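Local coordinates for protein desmoplakin (Homo sapiens, PDB 3R6N) that probably links desmosomal cell-adhesion complexes to intermediate filaments, its plakin domain serving as a rigid rod of spectrin repeats that carries an SH3 domain, at residues Lys189-His194 with Pro329-Ile334; Ala199-Phe204 with Val269-Arg274; Ile284-Leu289 with Leu333-Pro338; Glu304-Asp309 with Tyr317-Gly322. All blocks are in the same frame, centred on the assembly; numbering follows the deposited sequence.

Contact 1. Residues Lys189-His194 with Pro329-Ile334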
loop_
_atom_site.group_PDB
_atom_site.type_symbol
_atom_site.label_atom_id
_atom_site.label_comp_id
_atom_site.label_asym_id
_atom_site.label_seq_id
_atom_site.Cartn_x
_atom_site.Cartn_y
_atom_site.Cartn_z
ATOM N N LYS A 189 7.394 7.664 1.096
ATOM C CA LYS A 189 7.128 6.750 2.197
ATOM C C LYS A 189 5.704 6.229 2.126
ATOM O O LYS A 189 5.421 5.097 2.536
ATOM C CB LYS A 189 7.383 7.415 3.551
ATOM C CG LYS A 189 8.838 7.392 3.984
ATOM C CD LYS A 189 8.955 7.499 5.492
ATOM C CE LYS A 189 10.297 6.991 5.991
ATOM N NZ LYS A 189 10.337 6.899 7.481
ATOM N N CYS A 190 4.803 7.053 1.605
ATOM C CA CYS A 190 3.412 6.645 1.524
ATOM C C CYS A 190 3.053 6.113 0.141
ATOM O O CYS A 190 1.990 5.526 -0.054
ATOM C CB CYS A 190 2.455 7.745 2.019
ATOM S SG CYS A 190 2.519 9.369 1.225
ATOM N N ILE A 191 3.961 6.298 -0.810
ATOM C CA ILE A 191 3.849 5.638 -2.108
ATOM C C ILE A 191 4.179 4.157 -1.961
ATOM O O ILE A 191 3.595 3.312 -2.633
ATOM C CB ILE A 191 4.782 6.263 -3.166
ATOM C CG1 ILE A 191 4.162 7.533 -3.745
ATOM C CG2 ILE A 191 5.042 5.283 -4.298
ATOM C CD1 ILE A 191 5.054 8.232 -4.743
ATOM N N ASP A 192 5.121 3.845 -1.079
ATOM C CA ASP A 192 5.460 2.454 -0.810
ATOM C C ASP A 192 4.268 1.726 -0.199
ATOM O O ASP A 192 4.132 0.512 -0.340
ATOM C CB ASP A 192 6.674 2.347 0.118
ATOM C CG ASP A 192 7.964 2.054 -0.634
ATOM O OD1 ASP A 192 9.050 2.191 -0.031
ATOM O OD2 ASP A 192 7.892 1.685 -1.824
ATOM N N VAL A 193 3.403 2.474 0.478
ATOM C CA VAL A 193 2.255 1.883 1.148
ATOM C C VAL A 193 1.099 1.643 0.187
ATOM O O VAL A 193 0.392 0.640 0.301
ATOM C CB VAL A 193 1.792 2.729 2.344
ATOM C CG1 VAL A 193 0.408 2.307 2.786
ATOM C CG2 VAL A 193 2.768 2.572 3.482
ATOM N N HIS A 194 0.905 2.560 -0.755
ATOM C CA HIS A 194 -0.097 2.357 -1.792
ATOM C C HIS A 194 0.266 1.117 -2.591
ATOM O O HIS A 194 -0.552 0.214 -2.763
ATOM C CB HIS A 194 -0.210 3.574 -2.713
ATOM C CG HIS A 194 -0.902 4.744 -2.088
ATOM N ND1 HIS A 194 -2.118 4.634 -1.444
ATOM C CD2 HIS A 194 -0.555 6.050 -2.010
ATOM C CE1 HIS A 194 -2.485 5.819 -0.994
ATOM N NE2 HIS A 194 -1.554 6.697 -1.324
ATOM N N PRO A 329 -3.269 16.836 0.238
ATOM C CA PRO A 329 -2.936 16.074 -0.969
ATOM C C PRO A 329 -3.382 14.616 -0.882
ATOM O O PRO A 329 -3.088 13.925 0.095
ATOM C CB PRO A 329 -1.412 16.167 -1.020
ATOM C CG PRO A 329 -1.108 17.457 -0.346
ATOM C CD PRO A 329 -2.098 17.550 0.773
ATOM N N SER A 330 -4.092 14.168 -1.914
ATOM C CA SER A 330 -4.605 12.808 -1.994
ATOM C C SER A 330 -3.535 11.746 -1.749
ATOM O O SER A 330 -3.793 10.752 -1.076
ATOM C CB SER A 330 -5.280 12.588 -3.352
ATOM O OG SER A 330 -4.894 11.357 -3.943
ATOM N N VAL A 331 -2.337 11.954 -2.290
ATOM C CA VAL A 331 -1.261 10.979 -2.145
ATOM C C VAL A 331 -1.109 10.501 -0.712
ATOM O O VAL A 331 -0.919 9.312 -0.465
ATOM C CB VAL A 331 0.100 11.559 -2.542
ATOM C CG1 VAL A 331 0.965 10.475 -3.163
ATOM C CG2 VAL A 331 -0.074 12.731 -3.484
ATOM N N GLY A 332 -1.173 11.441 0.227
ATOM C CA GLY A 332 -0.930 11.149 1.626
ATOM C C GLY A 332 -2.148 10.671 2.392
ATOM O O GLY A 332 -2.148 10.664 3.621
ATOM N N LEU A 333 -3.186 10.265 1.671
ATOM C CA LEU A 333 -4.396 9.751 2.305
ATOM C C LEU A 333 -4.813 8.404 1.720
ATOM O O LEU A 333 -4.948 8.257 0.505
ATOM C CB LEU A 333 -5.547 10.743 2.152
ATOM C CG LEU A 333 -5.464 12.079 2.882
ATOM C CD1 LEU A 333 -6.497 13.038 2.315
ATOM C CD2 LEU A 333 -5.652 11.891 4.379
ATOM N N ILE A 334 -5.024 7.425 2.591
ATOM C CA ILE A 334 -5.503 6.119 2.161
ATOM C C ILE A 334 -6.907 5.891 2.714
ATOM O O ILE A 334 -7.364 6.639 3.579
ATOM C CB ILE A 334 -4.553 4.995 2.627
ATOM C CG1 ILE A 334 -4.747 3.735 1.781
ATOM C CG2 ILE A 334 -4.743 4.700 4.110
ATOM C CD1 ILE A 334 -3.553 2.816 1.798
#

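Contact 2. Residues Ala199-Phe204 with Val269-Arg274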
loop_
_atom_site.group_PDB
_atom_site.type_symbol
_atom_site.label_atom_id
_atom_site.label_comp_id
_atom_site.label_asym_id
_atom_site.label_seq_id
_atom_site.Cartn_x
_atom_site.Cartn_y
_atom_site.Cartn_z
ATOM N N ALA A 199 -1.480 -3.605 -4.311
ATOM C CA ALA A 199 -1.093 -4.936 -4.746
ATOM C C ALA A 199 -2.052 -5.940 -4.123
ATOM O O ALA A 199 -2.710 -6.704 -4.827
ATOM C CB ALA A 199 0.338 -5.237 -4.341
ATOM N N ALA A 200 -2.142 -5.918 -2.797
ATOM C CA ALA A 200 -3.042 -6.809 -2.070
ATOM C C ALA A 200 -4.472 -6.733 -2.605
ATOM O O ALA A 200 -5.101 -7.756 -2.873
ATOM C CB ALA A 200 -3.011 -6.494 -0.580
ATOM N N TYR A 201 -4.973 -5.511 -2.759
ATOM C CA TYR A 201 -6.323 -5.275 -3.259
ATOM C C TYR A 201 -6.593 -6.053 -4.543
ATOM O O TYR A 201 -7.644 -6.681 -4.689
ATOM C CB TYR A 201 -6.536 -3.780 -3.494
ATOM C CG TYR A 201 -7.883 -3.405 -4.065
ATOM C CD1 TYR A 201 -8.899 -2.931 -3.246
ATOM C CD2 TYR A 201 -8.136 -3.502 -5.427
ATOM C CE1 TYR A 201 -10.131 -2.574 -3.769
ATOM C CE2 TYR A 201 -9.365 -3.148 -5.955
ATOM C CZ TYR A 201 -10.355 -2.686 -5.122
ATOM O OH TYR A 201 -11.572 -2.330 -5.646
ATOM N N PHE A 202 -5.643 -6.018 -5.470
ATOM C CA PHE A 202 -5.817 -6.723 -6.735
ATOM C C PHE A 202 -5.556 -8.221 -6.598
ATOM O O PHE A 202 -6.225 -9.036 -7.235
ATOM C CB PHE A 202 -4.937 -6.119 -7.831
ATOM C CG PHE A 202 -5.384 -4.761 -8.285
ATOM C CD1 PHE A 202 -4.599 -3.645 -8.051
ATOM C CD2 PHE A 202 -6.592 -4.599 -8.939
ATOM C CE1 PHE A 202 -5.008 -2.397 -8.466
ATOM C CE2 PHE A 202 -7.009 -3.352 -9.360
ATOM C CZ PHE A 202 -6.217 -2.249 -9.123
ATOM N N GLN A 203 -4.586 -8.581 -5.767
ATOM C CA GLN A 203 -4.274 -9.984 -5.541
ATOM C C GLN A 203 -5.504 -10.676 -4.974
ATOM O O GLN A 203 -5.852 -11.785 -5.377
ATOM C CB GLN A 203 -3.096 -10.122 -4.573
ATOM C CG GLN A 203 -2.353 -11.451 -4.656
ATOM C CD GLN A 203 -3.202 -12.637 -4.233
ATOM O OE1 GLN A 203 -4.015 -12.541 -3.312
ATOM N NE2 GLN A 203 -3.018 -13.767 -4.910
ATOM N N PHE A 204 -6.167 -10.003 -4.041
ATOM C CA PHE A 204 -7.297 -10.584 -3.327
ATOM C C PHE A 204 -8.477 -10.897 -4.235
ATOM O O PHE A 204 -9.007 -12.005 -4.211
ATOM C CB PHE A 204 -7.745 -9.658 -2.197
ATOM C CG PHE A 204 -9.038 -10.066 -1.556
ATOM C CD1 PHE A 204 -9.060 -11.028 -0.561
ATOM C CD2 PHE A 204 -10.232 -9.479 -1.943
ATOM C CE1 PHE A 204 -10.251 -11.401 0.034
ATOM C CE2 PHE A 204 -11.424 -9.846 -1.351
ATOM C CZ PHE A 204 -11.435 -10.810 -0.360
ATOM N N VAL A 269 -7.899 -2.815 1.472
ATOM C CA VAL A 269 -8.149 -1.383 1.497
ATOM C C VAL A 269 -9.274 -1.002 0.526
ATOM O O VAL A 269 -9.786 -1.858 -0.195
ATOM C CB VAL A 269 -6.852 -0.628 1.135
ATOM C CG1 VAL A 269 -6.769 -0.405 -0.366
ATOM C CG2 VAL A 269 -6.753 0.678 1.903
ATOM N N GLN A 270 -9.663 0.273 0.513
ATOM C CA GLN A 270 -10.692 0.751 -0.407
ATOM C C GLN A 270 -10.122 1.663 -1.485
ATOM O O GLN A 270 -9.404 2.615 -1.188
ATOM C CB GLN A 270 -11.792 1.489 0.346
ATOM C CG GLN A 270 -12.667 0.591 1.186
ATOM C CD GLN A 270 -14.000 1.227 1.517
ATOM O OE1 GLN A 270 -14.663 1.794 0.646
ATOM N NE2 GLN A 270 -14.405 1.134 2.781
ATOM N N LEU A 271 -10.462 1.381 -2.738
ATOM C CA LEU A 271 -9.936 2.140 -3.869
ATOM C C LEU A 271 -10.988 2.957 -4.623
ATOM O O LEU A 271 -10.714 4.072 -5.057
ATOM C CB LEU A 271 -9.209 1.206 -4.841
ATOM C CG LEU A 271 -7.695 1.059 -4.675
ATOM C CD1 LEU A 271 -7.309 0.995 -3.214
ATOM C CD2 LEU A 271 -7.185 -0.164 -5.424
ATOM N N LYS A 272 -12.185 2.408 -4.791
ATOM C CA LYS A 272 -13.202 3.088 -5.591
ATOM C C LYS A 272 -13.477 4.525 -5.140
ATOM O O LYS A 272 -13.614 5.420 -5.974
ATOM C CB LYS A 272 -14.498 2.281 -5.638
ATOM C CG LYS A 272 -14.368 0.978 -6.399
ATOM C CD LYS A 272 -15.701 0.269 -6.513
ATOM C CE LYS A 272 -15.548 -1.061 -7.223
ATOM N NZ LYS A 272 -15.043 -0.880 -8.614
ATOM N N PRO A 273 -13.557 4.754 -3.821
ATOM C CA PRO A 273 -13.845 6.109 -3.334
ATOM C C PRO A 273 -12.790 7.141 -3.728
ATOM O O PRO A 273 -13.023 8.339 -3.580
ATOM C CB PRO A 273 -13.880 5.928 -1.816
ATOM C CG PRO A 273 -14.257 4.500 -1.621
ATOM C CD PRO A 273 -13.568 3.763 -2.731
ATOM N N ARG A 274 -11.649 6.692 -4.233
ATOM C CA ARG A 274 -10.611 7.620 -4.666
ATOM C C ARG A 274 -11.046 8.386 -5.905
ATOM O O ARG A 274 -10.541 9.480 -6.171
ATOM C CB ARG A 274 -9.295 6.894 -4.928
ATOM C CG ARG A 274 -8.773 6.137 -3.734
ATOM C CD ARG A 274 -7.320 5.759 -3.909
ATOM N NE ARG A 274 -6.447 6.926 -3.827
ATOM C CZ ARG A 274 -6.003 7.445 -2.688
ATOM N NH1 ARG A 274 -6.348 6.905 -1.528
ATOM N NH2 ARG A 274 -5.213 8.508 -2.711
#

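Contact 3. Residues Ile284-Leu289 with Leu333-Pro338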
loop_
_atom_site.group_PDB
_atom_site.type_symbol
_atom_site.label_atom_id
_atom_site.label_comp_id
_atom_site.label_asym_id
_atom_site.label_seq_id
_atom_site.Cartn_x
_atom_site.Cartn_y
_atom_site.Cartn_z
ATOM N N ILE A 284 -16.940 8.514 4.080
ATOM C CA ILE A 284 -15.689 7.849 3.747
ATOM C C ILE A 284 -14.587 8.180 4.752
ATOM O O ILE A 284 -14.184 9.336 4.891
ATOM C CB ILE A 284 -15.243 8.224 2.325
ATOM C CG1 ILE A 284 -16.463 8.331 1.410
ATOM C CG2 ILE A 284 -14.262 7.207 1.782
ATOM C CD1 ILE A 284 -16.125 8.614 -0.032
ATOM N N ILE A 285 -14.113 7.155 5.455
ATOM C CA ILE A 285 -13.080 7.315 6.472
ATOM C C ILE A 285 -11.683 7.190 5.870
ATOM O O ILE A 285 -11.375 6.208 5.195
ATOM C CB ILE A 285 -13.215 6.251 7.578
ATOM C CG1 ILE A 285 -14.668 6.129 8.045
ATOM C CG2 ILE A 285 -12.275 6.562 8.735
ATOM C CD1 ILE A 285 -15.313 7.442 8.392
ATOM N N LEU A 286 -10.836 8.181 6.123
ATOM C CA LEU A 286 -9.471 8.168 5.614
ATOM C C LEU A 286 -8.464 7.991 6.750
ATOM O O LEU A 286 -8.793 8.175 7.921
ATOM C CB LEU A 286 -9.175 9.473 4.868
ATOM C CG LEU A 286 -10.189 9.906 3.807
ATOM C CD1 LEU A 286 -9.851 11.285 3.279
ATOM C CD2 LEU A 286 -10.248 8.893 2.676
ATOM N N ARG A 287 -7.238 7.621 6.398
ATOM C CA ARG A 287 -6.136 7.622 7.351
ATOM C C ARG A 287 -4.946 8.339 6.730
ATOM O O ARG A 287 -4.653 8.160 5.547
ATOM C CB ARG A 287 -5.741 6.203 7.768
ATOM C CG ARG A 287 -4.662 6.173 8.842
ATOM C CD ARG A 287 -4.263 4.760 9.256
ATOM N NE ARG A 287 -3.471 4.075 8.236
ATOM C CZ ARG A 287 -3.858 2.967 7.609
ATOM N NH1 ARG A 287 -5.031 2.409 7.903
ATOM N NH2 ARG A 287 -3.076 2.410 6.689
ATOM N N ALA A 288 -4.272 9.165 7.523
ATOM C CA ALA A 288 -3.113 9.899 7.028
ATOM C C ALA A 288 -1.895 8.988 6.955
ATOM O O ALA A 288 -1.568 8.296 7.917
ATOM C CB ALA A 288 -2.834 11.106 7.902
ATOM N N LEU A 289 -1.239 8.977 5.800
ATOM C CA LEU A 289 -0.082 8.116 5.592
ATOM C C LEU A 289 1.190 8.791 6.095
ATOM O O LEU A 289 2.194 8.128 6.362
ATOM C CB LEU A 289 0.061 7.754 4.111
ATOM C CG LEU A 289 -1.055 6.926 3.459
ATOM C CD1 LEU A 289 -0.748 6.616 1.991
ATOM C CD2 LEU A 289 -1.303 5.643 4.238
ATOM N N LEU A 333 -3.186 10.265 1.671
ATOM C CA LEU A 333 -4.396 9.751 2.305
ATOM C C LEU A 333 -4.813 8.404 1.720
ATOM O O LEU A 333 -4.948 8.257 0.505
ATOM C CB LEU A 333 -5.547 10.743 2.152
ATOM C CG LEU A 333 -5.464 12.079 2.882
ATOM C CD1 LEU A 333 -6.497 13.038 2.315
ATOM C CD2 LEU A 333 -5.652 11.891 4.379
ATOM N N ILE A 334 -5.024 7.425 2.591
ATOM C CA ILE A 334 -5.503 6.119 2.161
ATOM C C ILE A 334 -6.907 5.891 2.714
ATOM O O ILE A 334 -7.364 6.639 3.579
ATOM C CB ILE A 334 -4.553 4.995 2.627
ATOM C CG1 ILE A 334 -4.747 3.735 1.781
ATOM C CG2 ILE A 334 -4.743 4.700 4.110
ATOM C CD1 ILE A 334 -3.553 2.816 1.798
ATOM N N ILE A 335 -7.595 4.871 2.206
ATOM C CA ILE A 335 -8.937 4.549 2.683
ATOM C C ILE A 335 -8.949 3.153 3.298
ATOM O O ILE A 335 -9.209 2.165 2.613
ATOM C CB ILE A 335 -9.984 4.630 1.551
ATOM C CG1 ILE A 335 -9.747 5.873 0.687
ATOM C CG2 ILE A 335 -11.393 4.622 2.124
ATOM C CD1 ILE A 335 -10.779 6.079 -0.401
ATOM N N PRO A 336 -8.679 3.069 4.603
ATOM C CA PRO A 336 -8.479 1.785 5.280
ATOM C C PRO A 336 -9.746 0.929 5.303
ATOM O O PRO A 336 -10.849 1.453 5.108
ATOM C CB PRO A 336 -8.106 2.211 6.699
ATOM C CG PRO A 336 -8.807 3.503 6.878
ATOM C CD PRO A 336 -8.702 4.191 5.555
ATOM N N PRO A 337 -9.588 -0.387 5.530
ATOM C CA PRO A 337 -10.709 -1.317 5.683
ATOM C C PRO A 337 -11.594 -0.898 6.849
ATOM O O PRO A 337 -11.205 -0.004 7.598
ATOM C CB PRO A 337 -10.017 -2.658 5.973
ATOM C CG PRO A 337 -8.639 -2.310 6.381
ATOM C CD PRO A 337 -8.293 -1.081 5.616
ATOM N N PRO A 338 -12.762 -1.538 7.007
ATOM C CA PRO A 338 -13.217 -2.675 6.200
ATOM C C PRO A 338 -13.792 -2.273 4.842
ATOM O O PRO A 338 -14.569 -1.321 4.748
ATOM C CB PRO A 338 -14.310 -3.288 7.071
ATOM C CG PRO A 338 -14.893 -2.121 7.774
ATOM C CD PRO A 338 -13.746 -1.182 8.046
#

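Contact 4. Residues Glu304-Asp309 with Tyr317-Gly322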
loop_
_atom_site.group_PDB
_atom_site.type_symbol
_atom_site.label_atom_id
_atom_site.label_comp_id
_atom_site.label_asym_id
_atom_site.label_seq_id
_atom_site.Cartn_x
_atom_site.Cartn_y
_atom_site.Cartn_z
ATOM N N GLU A 304 -7.298 9.975 11.682
ATOM C CA GLU A 304 -8.510 9.611 10.960
ATOM C C GLU A 304 -9.208 10.856 10.432
ATOM O O GLU A 304 -9.560 11.751 11.195
ATOM C CB GLU A 304 -9.466 8.810 11.847
ATOM C CG GLU A 304 -10.874 8.704 11.267
ATOM C CD GLU A 304 -11.779 7.744 12.030
ATOM O OE1 GLU A 304 -12.801 8.210 12.590
ATOM O OE2 GLU A 304 -11.474 6.527 12.056
ATOM N N CYS A 305 -9.400 10.910 9.120
ATOM C CA CYS A 305 -10.065 12.044 8.494
ATOM C C CYS A 305 -11.355 11.618 7.816
ATOM O O CYS A 305 -11.537 10.452 7.471
ATOM C CB CYS A 305 -9.153 12.691 7.453
ATOM S SG CYS A 305 -7.603 13.366 8.084
ATOM N N ILE A 306 -12.251 12.576 7.623
ATOM C CA ILE A 306 -13.461 12.336 6.857
ATOM C C ILE A 306 -13.348 13.068 5.531
ATOM O O ILE A 306 -12.917 14.218 5.485
ATOM C CB ILE A 306 -14.732 12.791 7.612
ATOM C CG1 ILE A 306 -14.985 11.901 8.838
ATOM C CG2 ILE A 306 -15.939 12.776 6.685
ATOM C CD1 ILE A 306 -14.178 12.289 10.070
ATOM N N LEU A 307 -13.713 12.386 4.453
ATOM C CA LEU A 307 -13.644 12.956 3.116
ATOM C C LEU A 307 -14.862 13.823 2.845
ATOM O O LEU A 307 -15.990 13.403 3.080
ATOM C CB LEU A 307 -13.561 11.837 2.083
ATOM C CG LEU A 307 -13.462 12.233 0.613
ATOM C CD1 LEU A 307 -12.248 13.113 0.370
ATOM C CD2 LEU A 307 -13.396 10.984 -0.252
ATOM N N LYS A 308 -14.638 15.037 2.357
ATOM C CA LYS A 308 -15.746 15.937 2.059
ATOM C C LYS A 308 -15.927 16.161 0.560
ATOM O O LYS A 308 -17.046 16.113 0.051
ATOM C CB LYS A 308 -15.583 17.272 2.788
ATOM C CG LYS A 308 -16.057 17.247 4.233
ATOM C CD LYS A 308 -16.326 18.655 4.758
ATOM C CE LYS A 308 -17.182 18.618 6.023
ATOM N NZ LYS A 308 -17.536 19.980 6.521
ATOM N N ASP A 309 -14.825 16.398 -0.141
ATOM C CA ASP A 309 -14.864 16.627 -1.580
ATOM C C ASP A 309 -13.633 16.034 -2.245
ATOM O O ASP A 309 -12.514 16.245 -1.793
ATOM C CB ASP A 309 -14.964 18.124 -1.883
ATOM C CG ASP A 309 -15.047 18.420 -3.375
ATOM O OD1 ASP A 309 -15.284 17.482 -4.164
ATOM O OD2 ASP A 309 -14.881 19.600 -3.759
ATOM N N TYR A 317 -10.838 17.800 -0.099
ATOM C CA TYR A 317 -11.330 18.539 1.044
ATOM C C TYR A 317 -11.601 17.520 2.135
ATOM O O TYR A 317 -12.376 16.590 1.955
ATOM C CB TYR A 317 -12.579 19.345 0.702
ATOM C CG TYR A 317 -12.794 20.522 1.632
ATOM C CD1 TYR A 317 -11.733 21.348 1.993
ATOM C CD2 TYR A 317 -14.051 20.814 2.143
ATOM C CE1 TYR A 317 -11.917 22.423 2.839
ATOM C CE2 TYR A 317 -14.244 21.889 2.989
ATOM C CZ TYR A 317 -13.172 22.690 3.333
ATOM O OH TYR A 317 -13.365 23.757 4.177
ATOM N N VAL A 318 -10.930 17.692 3.264
ATOM C CA VAL A 318 -10.937 16.691 4.314
ATOM C C VAL A 318 -11.180 17.348 5.662
ATOM O O VAL A 318 -10.748 18.469 5.899
ATOM C CB VAL A 318 -9.590 15.931 4.335
ATOM C CG1 VAL A 318 -9.317 15.357 5.705
ATOM C CG2 VAL A 318 -9.572 14.842 3.272
ATOM N N THR A 319 -11.878 16.652 6.549
ATOM C CA THR A 319 -12.128 17.174 7.885
ATOM C C THR A 319 -11.476 16.298 8.958
ATOM O O THR A 319 -10.726 15.375 8.643
ATOM C CB THR A 319 -13.648 17.359 8.144
ATOM O OG1 THR A 319 -13.900 17.440 9.552
ATOM C CG2 THR A 319 -14.444 16.207 7.556
ATOM N N GLY A 320 -11.752 16.605 10.222
ATOM C CA GLY A 320 -11.238 15.834 11.340
ATOM C C GLY A 320 -9.728 15.885 11.440
ATOM O O GLY A 320 -9.070 16.460 10.575
ATOM N N PRO A 321 -9.169 15.288 12.505
ATOM C CA PRO A 321 -9.942 14.653 13.574
ATOM C C PRO A 321 -10.323 15.658 14.656
ATOM O O PRO A 321 -10.774 15.266 15.733
ATOM C CB PRO A 321 -8.956 13.635 14.137
ATOM C CG PRO A 321 -7.646 14.319 13.994
ATOM C CD PRO A 321 -7.723 15.070 12.682
ATOM N N GLY A 322 -10.132 16.941 14.369
ATOM C CA GLY A 322 -10.536 17.992 15.281
ATOM C C GLY A 322 -11.622 18.853 14.667
ATOM O O GLY A 322 -11.763 20.026 15.001
#

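Contact 1. Residues Lys189-His194 with Pro329-Ile334
His194 of the long helix 167-225 gives the one hydrogen bond between these segments: its NE2 donates to Val331 O at 2.8 Å, with an N-H...O angle of 157°. The carbonyl oxygen lies near the imidazole plane, while the nitrogen is tilted 20° from the plane of the carbonyl. With chi1 at -74°, CG sits anti to the carbonyl carbon, which carries the ring off the helix to the 3-10 turn 330-331. Leu333 O lies at the same ring's edge, 3.8 Å from His194 CE1; its hydrogen bond comes from Arg274. Trp121 stacks on the imidazole. The turn is the 3-10 segment that precedes the last strand of an SH3 fold, so here the SH3 domain packs the turn before its last strand on helix 167-225 of the spectrin-repeat rod. Apolar contacts flank the bond. Cys190 SG reaches the backbone of the turn, 3.9 Å from Gly332 CA. Ile334 CD1 lies 4.1 Å from Val193 CG1, the two side chains crossing at about a right angle, and it also approaches His194 ND1 obliquely. On the flank nearer helix 68-117, Ile191 CG1 meets Val331 CG1 loosely at 4.4 Å.

Contact 2. Residues Ala199-Phe204 with Val269-Arg274
The junction between a spectrin repeat and the SH3 domain is made here: the chain that leaves helix 234-265 passes through residues 269-274, ending in a 3-10 turn, and packs against helix 167-225 before the first SH3 strand. Tyr201 carries the contact. A chi1 of 178° swings the Tyr201 ring away from the backbone N and out toward the linker, and Leu271 lies over one face of it. Leu271 CD2 stands 3.6 Å from the centroid of the Tyr201 ring and 16° off the ring normal, a CH-pi contact. Leu271 CB follows along the same side chain, 4.0 Å from Tyr201 CE1, as the two side chains run past each other in opposite directions. Val269 meets the ring differently: its carbonyl O, which also has a weak hydrogen bond from Asn339, lies at the edge in the ring plane, 3.4 Å from Tyr201 CD1. The phenyl of Phe202 reaches Leu271 CD2 obliquely through CZ at 4.4 Å. At the outer end Lys272 CG passes Tyr201 OH at 4.4 Å, while the ammonium of Lys272 forms a salt bridge with Asp123. Phe205 adds an edge-to-face ring contact to Tyr201. The helix and linker are thus joined by dispersion and weak aromatic contacts, with a leucine methyl on the ring face and a carbonyl oxygen beside the ring edge, where the C-H groups are probably slightly positive.

Contact 3. Residues Ile284-Leu289 with Leu333-Pro338
Leu333 and Ile334, the residues of the short last SH3 strand, have the most surface buried here, followed by Arg287 on strand 285-288. Ile334 and Arg287 form an antiparallel hydrogen-bonded pair: Arg287 N donates to Ile334 O at 3.0 Å, and Ile334 N returns a bond to Arg287 O at 3.1 Å. The second is nearly straight, 172° at the hydrogen, and lies in the carbonyl plane. Their side chains run side by side in the same direction. Arg287 starts out extended and bends at chi3 (73°), bringing one face of its guanidinium over Ile334 CG2, 3.8 Å from Arg287 NH2. Across that group Arg287 NH1 comes to Pro336 CB at 3.3 Å, approaching obliquely. Ile334 CG2 also meets Leu289 CD2 at 3.6 Å, the two side chains at about a right angle. Leu333, a non-hydrogen-bonded partner of Ala288, points to the other face of the sheet. There its CD1 touches Leu286 CD1 at 3.9 Å, and Leu286 CD2 in turn packs on Ile335 CG1 at 3.7 Å, these last two side chains pointing the same way. Pairing of the first and last strands is the closure expected of an SH3 barrel. Strand 304-309 lies along the other side of strand 285-288, while Trp316 and Val318 of strand 315-319 cover the Leu286 and Leu333 face. Beyond Leu289 and Ile334 runs helix 167-225, which contributes Val193 and Glu197.

Contact 4. Residues Glu304-Asp309 with Tyr317-Gly322
A beta hairpin of the SH3 domain, formed by strands 304-309 and 315-319, is interrupted by a classic beta bulge in which Lys308 and Asp309 both face Tyr317. Tyr317 O accepts from both bulge residues, Lys308 N at 2.8 Å and Asp309 N at 3.2 Å. In return Tyr317 N donates to Asp309 O at 2.8 Å. Further along, Thr319 N bonds to Ile306 O at 2.9 Å, nearly straight at 169° and in the carbonyl plane; the return bond from Ile306 N to Thr319 O is weak. On the Thr319 and Tyr317 face, Lys308 runs extended beyond CG beside the phenol, its CB 3.9 Å from Tyr317 CD2. The same chain crosses Thr319, where Lys308 CG lies 3.8 Å from Thr319 CG2, before its ammonium reaches Asp325 in a salt bridge. Asp309 CB meets Tyr317 CB at 3.7 Å, while its carboxylate turns to the backbone N of Asn311. On the inner face Leu307 CD1 lies loosely against Val318 CG2, close to Leu286 of the next strand. At the open end Pro321, after a cis peptide bond, sets CB 3.5 Å from Glu304 O. Two donors on Tyr317 O hold the extra residue of the bulge in the ladder, and on the outer face aliphatic lysine carbons lie alongside Tyr317 and across Thr319 while the charged ends find partners outside the pair.

How the contacts relate
From the N terminus, helix 167-225 supplies the first segment of contact 1 and, a few turns later, that of contact 2. Contact 2 closes first, at 269-274, where the chain enters the SH3 domain. Contact 3 opens afterwards at 284-289, and contact 4 opens and closes within its loop. Contacts 3 and 1 then finish on the same piece of chain, so the long loop of contact 1 encloses contacts 2 and 4. Contacts 3 and 4 build one sheet, joined by Leu286 N to Cys305 O. Contact 1 sets the sheet's last turn and strand on helix 167-225, and contact 2 holds the entering linker on the same helix. Arg274, from that linker, ties in contact 1's turn through Ser330 O.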